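Local coordinates for protein nucleoside diphosphate kinase (Encephalitozoon cuniculi, PDB 3MPD) that probably transfers the ATP gamma phosphate to nucleoside diphosphates by a ping-pong mechanism through a phosphohistidine intermediate, supplying nucleoside triphosphates other than ATP, at residues A[23-28]-A[115-120]. Sequence-based numbering, arbitrary orientation.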
ATOM      1  N   SER A  23      -0.713   6.653   5.150  1.00 16.21           N
ATOM      2  CA  SER A  23      -0.807   5.787   6.352  1.00 16.37           C
ATOM      3  C   SER A  23      -2.089   6.044   7.133  1.00 15.72           C
ATOM      4  O   SER A  23      -2.672   5.108   7.673  1.00 15.49           O
ATOM      5  CB  SER A  23       0.394   5.908   7.307  1.00 15.80           C
ATOM      6  OG  SER A  23       0.433   7.191   7.902  1.00 19.24           O
ATOM      7  N   ARG A  24      -2.509   7.308   7.184  1.00 15.69           N
ATOM      8  CA  ARG A  24      -3.726   7.699   7.900  1.00 16.04           C
ATOM      9  C   ARG A  24      -4.990   7.115   7.261  1.00 16.15           C
ATOM     10  O   ARG A  24      -5.956   6.779   7.936  1.00 16.39           O
ATOM     11  CB  ARG A  24      -3.821   9.241   8.001  1.00 16.28           C
ATOM     12  CG  ARG A  24      -2.990   9.759   9.214  1.00 18.28           C
ATOM     13  CD  ARG A  24      -2.774  11.278   9.190  1.00 21.04           C
ATOM     14  NE  ARG A  24      -1.799  11.712   8.179  1.00 22.76           N
ATOM     15  CZ  ARG A  24      -1.405  12.990   8.008  1.00 26.59           C
ATOM     16  NH1 ARG A  24      -1.905  13.964   8.784  1.00 25.95           N
ATOM     17  NH2 ARG A  24      -0.506  13.306   7.073  1.00 23.23           N
ATOM     18  N   ILE A  25      -4.997   7.057   5.947  1.00 15.97           N
ATOM     19  CA  ILE A  25      -6.117   6.469   5.207  1.00 16.03           C
ATOM     20  C   ILE A  25      -6.129   4.923   5.392  1.00 16.18           C
ATOM     21  O   ILE A  25      -7.150   4.335   5.698  1.00 17.51           O
ATOM     22  CB  ILE A  25      -5.997   6.851   3.722  1.00 15.67           C
ATOM     23  CG1 ILE A  25      -6.408   8.332   3.514  1.00 17.04           C
ATOM     24  CG2 ILE A  25      -6.819   5.895   2.839  1.00 16.14           C
ATOM     25  CD1 ILE A  25      -5.876   8.919   2.176  1.00 18.82           C
ATOM     26  N   ILE A  26      -5.002   4.277   5.209  1.00 14.88           N
ATOM     27  CA  ILE A  26      -4.958   2.823   5.338  1.00 16.17           C
ATOM     28  C   ILE A  26      -5.328   2.385   6.764  1.00 16.43           C
ATOM     29  O   ILE A  26      -5.984   1.352   6.955  1.00 17.79           O
ATOM     30  CB  ILE A  26      -3.573   2.290   4.907  1.00 15.80           C
ATOM     31  CG1 ILE A  26      -3.421   2.471   3.364  1.00 17.15           C
ATOM     32  CG2 ILE A  26      -3.400   0.799   5.341  1.00 16.83           C
ATOM     33  CD1 ILE A  26      -2.053   1.984   2.827  1.00 17.97           C
ATOM     34  N   GLN A  27      -4.896   3.152   7.764  1.00 15.82           N
ATOM     35  CA  GLN A  27      -5.275   2.859   9.156  1.00 16.63           C
ATOM     36  C   GLN A  27      -6.791   2.691   9.326  1.00 16.78           C
ATOM     37  O   GLN A  27      -7.221   1.796  10.071  1.00 17.28           O
ATOM     38  CB  GLN A  27      -4.780   3.964  10.115  1.00 16.27           C
ATOM     39  CG  GLN A  27      -5.057   3.709  11.608  1.00 19.12           C
ATOM     40  CD  GLN A  27      -4.642   4.936  12.519  1.00 25.88           C
ATOM     41  OE1 GLN A  27      -3.792   5.738  12.165  1.00 29.35           O
ATOM     42  NE2 GLN A  27      -5.266   5.057  13.653  1.00 27.55           N
ATOM     43  N   ARG A  28      -7.591   3.548   8.675  1.00 16.51           N
ATOM     44  CA  ARG A  28      -9.059   3.488   8.867  1.00 17.10           C
ATOM     45  C   ARG A  28      -9.597   2.124   8.417  1.00 16.37           C
ATOM     46  O   ARG A  28     -10.454   1.543   9.079  1.00 16.10           O
ATOM     47  CB  ARG A  28      -9.823   4.590   8.127  1.00 16.27           C
ATOM     48  CG  ARG A  28      -9.266   6.023   8.268  1.00 20.76           C
ATOM     49  CD  ARG A  28      -9.417   6.498   9.689  1.00 21.75           C
ATOM     50  NE  ARG A  28      -9.009   7.906   9.863  1.00 25.21           N
ATOM     51  CZ  ARG A  28      -9.804   8.975   9.795  1.00 21.72           C
ATOM     52  NH1 ARG A  28     -11.087   8.860   9.497  1.00 18.18           N
ATOM     53  NH2 ARG A  28      -9.300  10.174  10.067  1.00 20.16           N
ATOM     54  N   LYS A 115     -11.154  17.578  -4.621  1.00 28.95           N
ATOM     55  CA  LYS A 115     -10.018  16.984  -3.936  1.00 27.09           C
ATOM     56  C   LYS A 115     -10.474  16.368  -2.646  1.00 24.31           C
ATOM     57  O   LYS A 115     -10.036  16.740  -1.549  1.00 24.46           O
ATOM     58  CB  LYS A 115      -8.937  18.039  -3.766  1.00 28.50           C
ATOM     59  CG  LYS A 115      -8.371  18.343  -5.154  1.00 31.37           C
ATOM     60  CD  LYS A 115      -7.771  19.670  -5.250  1.00 35.20           C
ATOM     61  CE  LYS A 115      -7.631  20.007  -6.745  1.00 36.76           C
ATOM     62  NZ  LYS A 115      -6.218  20.231  -7.021  1.00 37.55           N
ATOM     63  N   ASN A 116     -11.385  15.416  -2.782  1.00 22.30           N
ATOM     64  CA  ASN A 116     -12.007  14.813  -1.619  1.00 20.87           C
ATOM     65  C   ASN A 116     -11.312  13.480  -1.267  1.00 19.10           C
ATOM     66  O   ASN A 116     -11.967  12.569  -0.834  1.00 19.27           O
ATOM     67  CB  ASN A 116     -13.507  14.661  -1.828  1.00 20.66           C
ATOM     68  CG  ASN A 116     -13.860  13.704  -2.957  1.00 21.21           C
ATOM     69  OD1 ASN A 116     -12.997  13.204  -3.697  1.00 21.97           O
ATOM     70  ND2 ASN A 116     -15.150  13.426  -3.077  1.00 21.69           N
ATOM     71  N   ILE A 117     -10.000  13.413  -1.519  1.00 18.50           N
ATOM     72  CA  ILE A 117      -9.023  12.499  -0.849  1.00 17.85           C
ATOM     73  C   ILE A 117      -8.928  11.098  -1.463  1.00 18.62           C
ATOM     74  O   ILE A 117      -7.836  10.515  -1.543  1.00 18.84           O
ATOM     75  CB  ILE A 117      -9.293  12.339   0.685  1.00 16.64           C
ATOM     76  CG1 ILE A 117      -9.451  13.701   1.388  1.00 17.77           C
ATOM     77  CG2 ILE A 117      -8.207  11.471   1.356  1.00 16.13           C
ATOM     78  CD1 ILE A 117      -8.210  14.634   1.230  1.00 19.15           C
ATOM     79  N   ILE A 118     -10.084  10.527  -1.809  1.00 18.72           N
ATOM     80  CA  ILE A 118     -10.193   9.089  -1.981  1.00 19.28           C
ATOM     81  C   ILE A 118     -11.455   8.772  -2.788  1.00 21.12           C
ATOM     82  O   ILE A 118     -12.446   9.540  -2.781  1.00 22.29           O
ATOM     83  CB  ILE A 118     -10.235   8.365  -0.556  1.00 19.06           C
ATOM     84  CG1 ILE A 118     -10.097   6.847  -0.652  1.00 18.62           C
ATOM     85  CG2 ILE A 118     -11.486   8.770   0.250  1.00 17.18           C
ATOM     86  CD1 ILE A 118     -10.007   6.185   0.805  1.00 16.81           C
ATOM     87  N   HIS A 119     -11.406   7.670  -3.525  1.00 21.53           N
ATOM     88  CA  HIS A 119     -12.584   7.118  -4.148  1.00 22.56           C
ATOM     89  C   HIS A 119     -12.874   5.773  -3.509  1.00 22.10           C
ATOM     90  O   HIS A 119     -11.945   4.982  -3.323  1.00 21.67           O
ATOM     91  CB  HIS A 119     -12.298   6.861  -5.629  1.00 24.82           C
ATOM     92  CG  HIS A 119     -13.282   5.931  -6.254  1.00 27.67           C
ATOM     93  ND1 HIS A 119     -14.496   6.359  -6.751  1.00 31.26           N
ATOM     94  CD2 HIS A 119     -13.252   4.587  -6.432  1.00 29.37           C
ATOM     95  CE1 HIS A 119     -15.171   5.322  -7.211  1.00 30.36           C
ATOM     96  NE2 HIS A 119     -14.433   4.236  -7.036  1.00 31.55           N
ATOM     97  N   GLY A 120     -14.143   5.469  -3.209  1.00 22.06           N
ATOM     98  CA  GLY A 120     -14.501   4.085  -2.861  1.00 21.44           C
ATOM     99  C   GLY A 120     -15.705   3.670  -3.682  1.00 24.08           C
ATOM    100  O   GLY A 120     -16.575   4.502  -3.940  1.00 22.83           O
TER
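Ile25 meets Ile117 and Ile118 through aliphatic branches alone; the flat groups of 115-120 are engaged elsewhere. The imidazole of His119, probably the residue phosphorylated in the reaction, packs edge-to-face with His52 and is hydrogen-bonded through NE2 to Glu130 OE1, while in the amide of Asn116, which probably binds ATP, OD1 accepts a hydrogen bond from Lys13 NZ and ND2 gives one to Thr95 O. The contact illustrates how an active-site segment can rest on a helix through its apolar side chains while the polar residues beside them probably serve the site. Ile25 divides its branches between the partners: CD1 meets Ile117 CG2 at 3.6 Å, the two side chains crossing at a slant, whereas CG2 lies 3.8 Å from Ile118 CD1, those side chains alongside each other, pointing opposite ways. Ile118 reaches Ile25 with an extended side chain, CG1 anti to the backbone N (chi1 -170°) and CD1 prolonging it (chi2 175°). Ile117 is central in a classic gamma turn (phi 85°), closed by a weak hydrogen bond from Ile118 N to Asn116 O at 2.9 Å, and both it and Ile118 point toward the helix. All three isoleucines are buried. Ile105 of helix 105-109 packs against Ile117 and Ile118, and strand 7-12, antiparallel to 118-120, adds Ile12 beside Ile25 and Ile10 beside Ile118; helix 22-32 meets the second subunit through Ser23 and Ile26.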